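Local coordinates for methyl-CpG-binding domain protein 3 (Homo sapiens, PDB 6CCG) that binds DNA carrying methylated CpG dinucleotides through its methyl-CpG-binding domain and probably takes part in transcriptional regulation, at residues R19-R24 and R33-Y38; A12-W17 and G57-S62. All coordinates share one frame; numbering follows the deposited sequence.

From the N terminus the chain runs through strand 6-9 into the loop that holds 12-17, the first half of contact 2. It then enters strand 18-23, turns through the loop 25-32 and returns along strand 33-38, so that contact 1 closes a beta hairpin whose loop end reaches the methylated DNA. Strand 44-45 and helix 48-55 follow before 57-62 comes back to 12-17. Contact 1 is therefore nested within the large loop closed by contact 2. The first pairs neighbouring sheet strands; the second ties the loop between the first two strands of that sheet to the segment beyond the helix. They touch where Tyr37 packs on Leu13 and Trp17 meets the backbone of Tyr38.

Contact 1. Residues R19-R24 and R33-Y38; sequences REEVPR and RDVFYY. With nucleotides of chain C.
Arg24 and Asp34 pair across the end of an antiparallel beta hairpin (strands 19-23 and 33-38) in the methyl-CpG-binding domain; Arg24, just beyond the first strand, reads the DNA. Four backbone hydrogen bonds join Glu20 to Phe36 and Val22 to Asp34; between them, CA of Val35 makes a C-H...O contact with O of Glu20.

The ionic contacts lie on both faces of the sheet. On the face of Arg19, Glu21 and Val35, the bend at chi3 of Arg33 (68°) brings NE and NH2 together onto OE1 of Glu21, with NE 2.8 Å from that oxygen. The other oxygen, OE2, accepts from Arg19 NH1 at 2.7 Å, so one carboxylate joins two arginines. At the hairpin end, Arg24 presents its NE and NH2 edge to Asp34, one nitrogen to each oxygen; guanidinium and carboxylate are nearly coplanar, 25° apart, which helps to fix the arginine's rotation.

Aromatic and aliphatic groups fill in the rest. Val22 CG2 meets the edge of the Phe36 ring 3.7 Å from CE2, beta-branching suiting it to a strand. The aliphatic chain of Arg19 runs alongside the Tyr37 ring, whose hydroxyl is hydrogen-bonded to the carbonyl of Phe66. On the face of Glu20, the Tyr38 hydroxyl donates to Glu20 OE1 at 2.7 Å, from above the carboxylate plane, giving this buried carboxylate a partner.

Arginine suits position 24 because its guanidinium has donors for both protein and base. NH1 bonds to N7 of DG7 of chain C at 2.8 Å, and NH2, besides holding Asp34, reaches O6 of that guanine. The 5-methylcytosine 5CM6 of chain C lies over one guanidinium face, its methyl carbon C5A 3.5 Å from Asp34 OD2.

Contact 2. Residues A12-W17 and G57-S62; sequences ALPQGW and GSMDLS
Met59 reaches across from the segment 57-62 to Ala12, Leu13 and Pro14, and its side chain makes most of this small contact. CB points toward the segment 12-17, and CG follows between the backbone N and the carbonyl carbon (chi1 61°), a position hemmed in by both. From there the chain runs extended to the sulfur, carrying SD up to the proline ring: it lies 3.7 Å from Pro14 CD, with CG of the same ring slightly farther off. A turn at chi3 (-74°) then swings the methyl CE away from the ring to the preceding residues, where it sits 3.5 Å from the carbonyl O of Ala12 and 4.2 Å from Leu13 CD2. A long, flexible thioether suits this place, since a single side chain can meet a ring, a backbone oxygen and a leucine branch in succession.

Within the methyl-CpG-binding domain the contact joins two loops, one leading into strand 18-23 and the other running from helix 48-55 toward strand 64-65. Pro14 also begins a type II beta turn that ends at Trp17, with Gly16 at backbone angles that suit a residue lacking CB. Leu13 and Pro14 both touch Leu55 of the helix, and Leu13 reaches Phe64 as well. Cut back to an alanine, Met59 would lose SD and CE, which would probably leave the Pro14 ring without its sulfur neighbour and open a gap beside Leu13 CD2.

Beside the methionine, the two buried leucines meet at about a right angle through their CD2 methyls, 4.1 Å between Leu13 and Leu61. Farther along, Asp60 OD1 accepts from the backbone N of Ser62, which makes an Asx turn, and also from Ser62 OG.

Contact 1. Residues R19-R24 and R33-Y38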
loop_
_atom_site.group_PDB
_atom_site.type_symbol
_atom_site.label_atom_id
_atom_site.label_comp_id
_atom_site.label_asym_id
_atom_site.label_seq_id
_atom_site.Cartn_x
_atom_site.Cartn_y
_atom_site.Cartn_z
ATOM N N ARG A 19 -1.461 -4.769 -2.601
ATOM C CA ARG A 19 -0.403 -3.748 -2.573
ATOM C C ARG A 19 0.215 -3.622 -3.995
ATOM O O ARG A 19 0.379 -4.607 -4.674
ATOM C CB ARG A 19 0.709 -4.150 -1.579
ATOM C CG ARG A 19 1.902 -3.191 -1.511
ATOM C CD ARG A 19 2.884 -3.548 -0.366
ATOM N NE ARG A 19 4.035 -2.632 -0.366
ATOM C CZ ARG A 19 5.107 -2.757 -1.143
ATOM N NH1 ARG A 19 5.233 -3.784 -2.007
ATOM N NH2 ARG A 19 6.087 -1.857 -1.052
ATOM N N GLU A 20 0.516 -2.393 -4.407
ATOM C CA GLU A 20 1.060 -2.119 -5.735
ATOM C C GLU A 20 2.241 -1.176 -5.608
ATOM O O GLU A 20 2.188 -0.209 -4.841
ATOM C CB GLU A 20 0.001 -1.491 -6.653
ATOM C CG GLU A 20 0.496 -1.057 -8.031
ATOM C CD GLU A 20 -0.591 -0.378 -8.825
ATOM O OE1 GLU A 20 -1.013 0.741 -8.437
ATOM O OE2 GLU A 20 -1.027 -0.959 -9.835
ATOM N N GLU A 21 3.312 -1.491 -6.358
ATOM C CA GLU A 21 4.480 -0.625 -6.509
ATOM C C GLU A 21 4.505 -0.189 -7.952
ATOM O O GLU A 21 4.387 -1.034 -8.835
ATOM C CB GLU A 21 5.765 -1.394 -6.258
ATOM C CG GLU A 21 5.951 -1.902 -4.860
ATOM C CD GLU A 21 7.216 -2.721 -4.712
ATOM O OE1 GLU A 21 8.118 -2.611 -5.555
ATOM O OE2 GLU A 21 7.309 -3.477 -3.740
ATOM N N VAL A 22 4.644 1.118 -8.194
ATOM C CA VAL A 22 4.666 1.677 -9.539
ATOM C C VAL A 22 5.919 2.563 -9.639
ATOM O O VAL A 22 5.905 3.682 -9.164
ATOM C CB VAL A 22 3.426 2.547 -9.835
ATOM C CG1 VAL A 22 3.479 3.092 -11.272
ATOM C CG2 VAL A 22 2.131 1.763 -9.596
ATOM N N PRO A 23 7.013 2.046 -10.252
ATOM C CA PRO A 23 8.159 2.922 -10.411
ATOM C C PRO A 23 7.838 4.065 -11.379
ATOM O O PRO A 23 7.201 3.851 -12.423
ATOM C CB PRO A 23 9.253 2.008 -11.005
ATOM C CG PRO A 23 8.532 0.860 -11.614
ATOM C CD PRO A 23 7.142 0.793 -11.019
ATOM N N ARG A 24 8.288 5.254 -11.030
ATOM C CA ARG A 24 8.172 6.428 -11.917
ATOM C C ARG A 24 9.110 6.298 -13.107
ATOM O O ARG A 24 10.273 5.931 -12.936
ATOM C CB ARG A 24 8.469 7.703 -11.137
ATOM C CG ARG A 24 7.444 7.952 -10.041
ATOM C CD ARG A 24 7.775 9.188 -9.282
ATOM N NE ARG A 24 6.861 9.378 -8.159
ATOM C CZ ARG A 24 6.628 10.543 -7.545
ATOM N NH1 ARG A 24 7.229 11.684 -7.935
ATOM N NH2 ARG A 24 5.786 10.581 -6.541
ATOM N N ARG A 33 9.659 4.593 -6.356
ATOM C CA ARG A 33 8.577 3.638 -6.383
ATOM C C ARG A 33 7.468 4.210 -5.527
ATOM O O ARG A 33 7.635 4.327 -4.347
ATOM C CB ARG A 33 9.057 2.270 -5.839
ATOM C CG ARG A 33 10.380 1.799 -6.456
ATOM C CD ARG A 33 10.778 0.390 -6.009
ATOM N NE ARG A 33 9.852 -0.594 -6.560
ATOM C CZ ARG A 33 9.827 -1.020 -7.835
ATOM N NH1 ARG A 33 10.705 -0.581 -8.726
ATOM N NH2 ARG A 33 8.891 -1.917 -8.215
ATOM N N ASP A 34 6.373 4.604 -6.151
ATOM C CA ASP A 34 5.127 4.906 -5.419
ATOM C C ASP A 34 4.482 3.586 -5.030
ATOM O O ASP A 34 4.476 2.618 -5.825
ATOM C CB ASP A 34 4.156 5.713 -6.285
ATOM C CG ASP A 34 4.710 7.056 -6.646
ATOM O OD1 ASP A 34 4.784 7.946 -5.760
ATOM O OD2 ASP A 34 5.118 7.210 -7.825
ATOM N N VAL A 35 3.915 3.569 -3.826
ATOM C CA VAL A 35 3.227 2.410 -3.276
ATOM C C VAL A 35 1.750 2.784 -3.069
ATOM O O VAL A 35 1.460 3.841 -2.511
ATOM C CB VAL A 35 3.885 2.005 -1.943
ATOM C CG1 VAL A 35 3.095 0.874 -1.240
ATOM C CG2 VAL A 35 5.308 1.572 -2.207
ATOM N N PHE A 36 0.858 1.924 -3.571
ATOM C CA PHE A 36 -0.575 2.052 -3.435
ATOM C C PHE A 36 -1.140 0.777 -2.784
ATOM O O PHE A 36 -0.509 -0.287 -2.851
ATOM C CB PHE A 36 -1.202 2.269 -4.797
ATOM C CG PHE A 36 -0.627 3.449 -5.541
ATOM C CD1 PHE A 36 -0.895 4.749 -5.119
ATOM C CD2 PHE A 36 0.284 3.254 -6.591
ATOM C CE1 PHE A 36 -0.311 5.880 -5.792
ATOM C CE2 PHE A 36 0.824 4.349 -7.275
ATOM C CZ PHE A 36 0.537 5.662 -6.873
ATOM N N TYR A 37 -2.301 0.910 -2.150
ATOM C CA TYR A 37 -3.101 -0.240 -1.670
ATOM C C TYR A 37 -4.517 -0.197 -2.262
ATOM O O TYR A 37 -5.068 0.892 -2.513
ATOM C CB TYR A 37 -3.165 -0.276 -0.149
ATOM C CG TYR A 37 -1.819 -0.514 0.445
ATOM C CD1 TYR A 37 -1.345 -1.802 0.654
ATOM C CD2 TYR A 37 -0.966 0.559 0.699
ATOM C CE1 TYR A 37 -0.059 -2.017 1.147
ATOM C CE2 TYR A 37 0.315 0.364 1.188
ATOM C CZ TYR A 37 0.761 -0.915 1.423
ATOM O OH TYR A 37 1.992 -1.079 1.912
ATOM N N TYR A 38 -5.074 -1.364 -2.526
ATOM C CA TYR A 38 -6.412 -1.460 -3.090
ATOM C C TYR A 38 -7.267 -2.239 -2.142
ATOM O O TYR A 38 -6.859 -3.318 -1.673
ATOM C CB TYR A 38 -6.384 -2.093 -4.468
ATOM C CG TYR A 38 -5.666 -1.232 -5.491
ATOM C CD1 TYR A 38 -4.287 -1.291 -5.626
ATOM C CD2 TYR A 38 -6.380 -0.356 -6.327
ATOM C CE1 TYR A 38 -3.616 -0.493 -6.562
ATOM C CE2 TYR A 38 -5.736 0.445 -7.266
ATOM C CZ TYR A 38 -4.355 0.378 -7.393
ATOM O OH TYR A 38 -3.713 1.175 -8.333
ATOM N N1 5CM C 6 4.065 13.335 -10.058
ATOM C C2 5CM C 6 3.334 14.227 -9.205
ATOM N N3 5CM C 6 2.551 13.745 -8.193
ATOM C C4 5CM C 6 2.441 12.408 -7.967
ATOM C C5 5CM C 6 3.185 11.465 -8.834
ATOM C C5A 5CM C 6 3.135 9.956 -8.681
ATOM C C6 5CM C 6 3.979 11.982 -9.853
ATOM O O2 5CM C 6 3.367 15.467 -9.312
ATOM N N4 5CM C 6 1.645 12.003 -6.955
ATOM C "C1'" 5CM C 6 4.903 13.865 -11.138
ATOM C "C2'" 5CM C 6 6.317 14.079 -10.651
ATOM C "C3'" 5CM C 6 7.222 13.709 -11.774
ATOM C "C4'" 5CM C 6 6.237 13.445 -12.889
ATOM O "O4'" 5CM C 6 5.037 12.995 -12.253
ATOM O "O3'" 5CM C 6 8.003 14.803 -12.214
ATOM C "C5'" 5CM C 6 6.740 12.469 -13.893
ATOM O "O5'" 5CM C 6 6.479 11.163 -13.429
ATOM P P 5CM C 6 6.027 10.244 -14.617
ATOM O OP1 5CM C 6 6.600 10.874 -15.829
ATOM O OP2 5CM C 6 6.282 8.776 -14.295
ATOM P P DG C 7 9.212 15.395 -11.355
ATOM O OP1 DG C 7 10.118 16.094 -12.336
ATOM O OP2 DG C 7 9.785 14.344 -10.481
ATOM O "O5'" DG C 7 8.525 16.557 -10.508
ATOM C "C5'" DG C 7 7.842 17.653 -11.159
ATOM C "C4'" DG C 7 7.261 18.600 -10.135
ATOM O "O4'" DG C 7 6.303 17.886 -9.295
ATOM C "C3'" DG C 7 8.280 19.203 -9.175
ATOM O "O3'" DG C 7 7.909 20.566 -8.893
ATOM C "C2'" DG C 7 8.191 18.291 -7.962
ATOM C "C1'" DG C 7 6.720 17.896 -7.936
ATOM N N9 DG C 7 6.421 16.568 -7.389
ATOM C C8 DG C 7 6.984 15.389 -7.810
ATOM N N7 DG C 7 6.471 14.338 -7.230
ATOM C C5 DG C 7 5.506 14.851 -6.381
ATOM C C6 DG C 7 4.675 14.191 -5.447
ATOM O O6 DG C 7 4.586 12.978 -5.224
ATOM N N1 DG C 7 3.864 15.091 -4.757
ATOM C C2 DG C 7 3.875 16.458 -4.934
ATOM N N2 DG C 7 3.025 17.166 -4.169
ATOM N N3 DG C 7 4.679 17.087 -5.780
ATOM C C4 DG C 7 5.450 16.227 -6.475
HETATM O O HOH W 1 4.320 5.879 -9.764
#

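Contact 2. Residues A12-W17 and G57-S62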
loop_
_atom_site.group_PDB
_atom_site.type_symbol
_atom_site.label_atom_id
_atom_site.label_comp_id
_atom_site.label_asym_id
_atom_site.label_seq_id
_atom_site.Cartn_x
_atom_site.Cartn_y
_atom_site.Cartn_z
ATOM N N ALA A 12 -0.259 -8.540 5.085
ATOM C CA ALA A 12 -0.342 -7.758 6.315
ATOM C C ALA A 12 -1.733 -7.104 6.548
ATOM O O ALA A 12 -1.981 -6.606 7.626
ATOM C CB ALA A 12 0.744 -6.699 6.334
ATOM N N LEU A 13 -2.592 -7.089 5.520
ATOM C CA LEU A 13 -3.932 -6.471 5.574
ATOM C C LEU A 13 -5.025 -7.569 5.422
ATOM O O LEU A 13 -4.706 -8.713 5.133
ATOM C CB LEU A 13 -4.055 -5.410 4.459
ATOM C CG LEU A 13 -3.045 -4.249 4.515
ATOM C CD1 LEU A 13 -3.169 -3.396 3.278
ATOM C CD2 LEU A 13 -3.253 -3.402 5.753
ATOM N N PRO A 14 -6.313 -7.217 5.618
ATOM C CA PRO A 14 -7.345 -8.266 5.582
ATOM C C PRO A 14 -7.468 -8.918 4.204
ATOM O O PRO A 14 -6.884 -8.418 3.214
ATOM C CB PRO A 14 -8.634 -7.506 5.945
ATOM C CG PRO A 14 -8.168 -6.372 6.762
ATOM C CD PRO A 14 -6.890 -5.936 6.043
ATOM N N GLN A 15 -8.206 -10.006 4.159
ATOM C CA GLN A 15 -8.467 -10.765 2.918
ATOM C C GLN A 15 -8.933 -9.857 1.802
ATOM O O GLN A 15 -9.800 -8.994 1.998
ATOM C CB GLN A 15 -9.526 -11.870 3.157
ATOM N N GLY A 16 -8.304 -10.012 0.640
ATOM C CA GLY A 16 -8.650 -9.259 -0.555
ATOM C C GLY A 16 -7.965 -7.908 -0.761
ATOM O O GLY A 16 -8.126 -7.325 -1.815
ATOM N N TRP A 17 -7.214 -7.398 0.238
ATOM C CA TRP A 17 -6.501 -6.124 0.064
ATOM C C TRP A 17 -5.216 -6.394 -0.726
ATOM O O TRP A 17 -4.517 -7.388 -0.474
ATOM C CB TRP A 17 -6.159 -5.456 1.395
ATOM C CG TRP A 17 -7.311 -4.731 2.031
ATOM C CD1 TRP A 17 -8.347 -5.303 2.758
ATOM C CD2 TRP A 17 -7.544 -3.326 2.043
ATOM N NE1 TRP A 17 -9.198 -4.324 3.212
ATOM C CE2 TRP A 17 -8.745 -3.106 2.790
ATOM C CE3 TRP A 17 -6.874 -2.219 1.495
ATOM C CZ2 TRP A 17 -9.278 -1.826 2.998
ATOM C CZ3 TRP A 17 -7.395 -0.965 1.697
ATOM C CH2 TRP A 17 -8.611 -0.778 2.462
ATOM N N GLY A 57 -10.023 1.011 12.540
ATOM C CA GLY A 57 -10.938 0.326 13.472
ATOM C C GLY A 57 -10.768 -1.180 13.384
ATOM O O GLY A 57 -10.355 -1.818 14.355
ATOM N N SER A 58 -11.066 -1.729 12.194
ATOM C CA SER A 58 -10.897 -3.170 11.860
ATOM C C SER A 58 -9.639 -3.836 12.435
ATOM O O SER A 58 -9.682 -5.012 12.803
ATOM C CB SER A 58 -10.843 -3.362 10.326
ATOM O OG SER A 58 -12.010 -2.887 9.690
ATOM N N MET A 59 -8.515 -3.100 12.464
ATOM C CA MET A 59 -7.230 -3.674 12.864
ATOM C C MET A 59 -6.227 -2.645 13.344
ATOM O O MET A 59 -6.345 -1.449 13.059
ATOM C CB MET A 59 -6.625 -4.395 11.675
ATOM C CG MET A 59 -6.368 -3.470 10.486
ATOM S SD MET A 59 -5.673 -4.341 9.119
ATOM C CE MET A 59 -3.993 -4.634 9.660
ATOM N N ASP A 60 -5.191 -3.153 13.999
ATOM C CA ASP A 60 -4.076 -2.357 14.502
ATOM C C ASP A 60 -3.116 -1.987 13.346
ATOM O O ASP A 60 -2.428 -2.848 12.814
ATOM C CB ASP A 60 -3.337 -3.190 15.561
ATOM C CG ASP A 60 -2.275 -2.411 16.325
ATOM O OD1 ASP A 60 -2.060 -1.211 16.064
ATOM O OD2 ASP A 60 -1.664 -3.033 17.221
ATOM N N LEU A 61 -3.086 -0.711 12.975
ATOM C CA LEU A 61 -2.107 -0.197 11.977
ATOM C C LEU A 61 -0.953 0.595 12.584
ATOM O O LEU A 61 -0.171 1.194 11.838
ATOM C CB LEU A 61 -2.801 0.667 10.915
ATOM C CG LEU A 61 -3.758 -0.016 9.961
ATOM C CD1 LEU A 61 -4.327 1.014 9.019
ATOM C CD2 LEU A 61 -3.099 -1.130 9.169
ATOM N N SER A 62 -0.797 0.576 13.905
ATOM C CA SER A 62 0.254 1.391 14.546
ATOM C C SER A 62 1.681 1.013 14.074
ATOM O O SER A 62 2.523 1.894 13.899
ATOM C CB SER A 62 0.150 1.312 16.063
ATOM O OG SER A 62 0.174 -0.027 16.501
#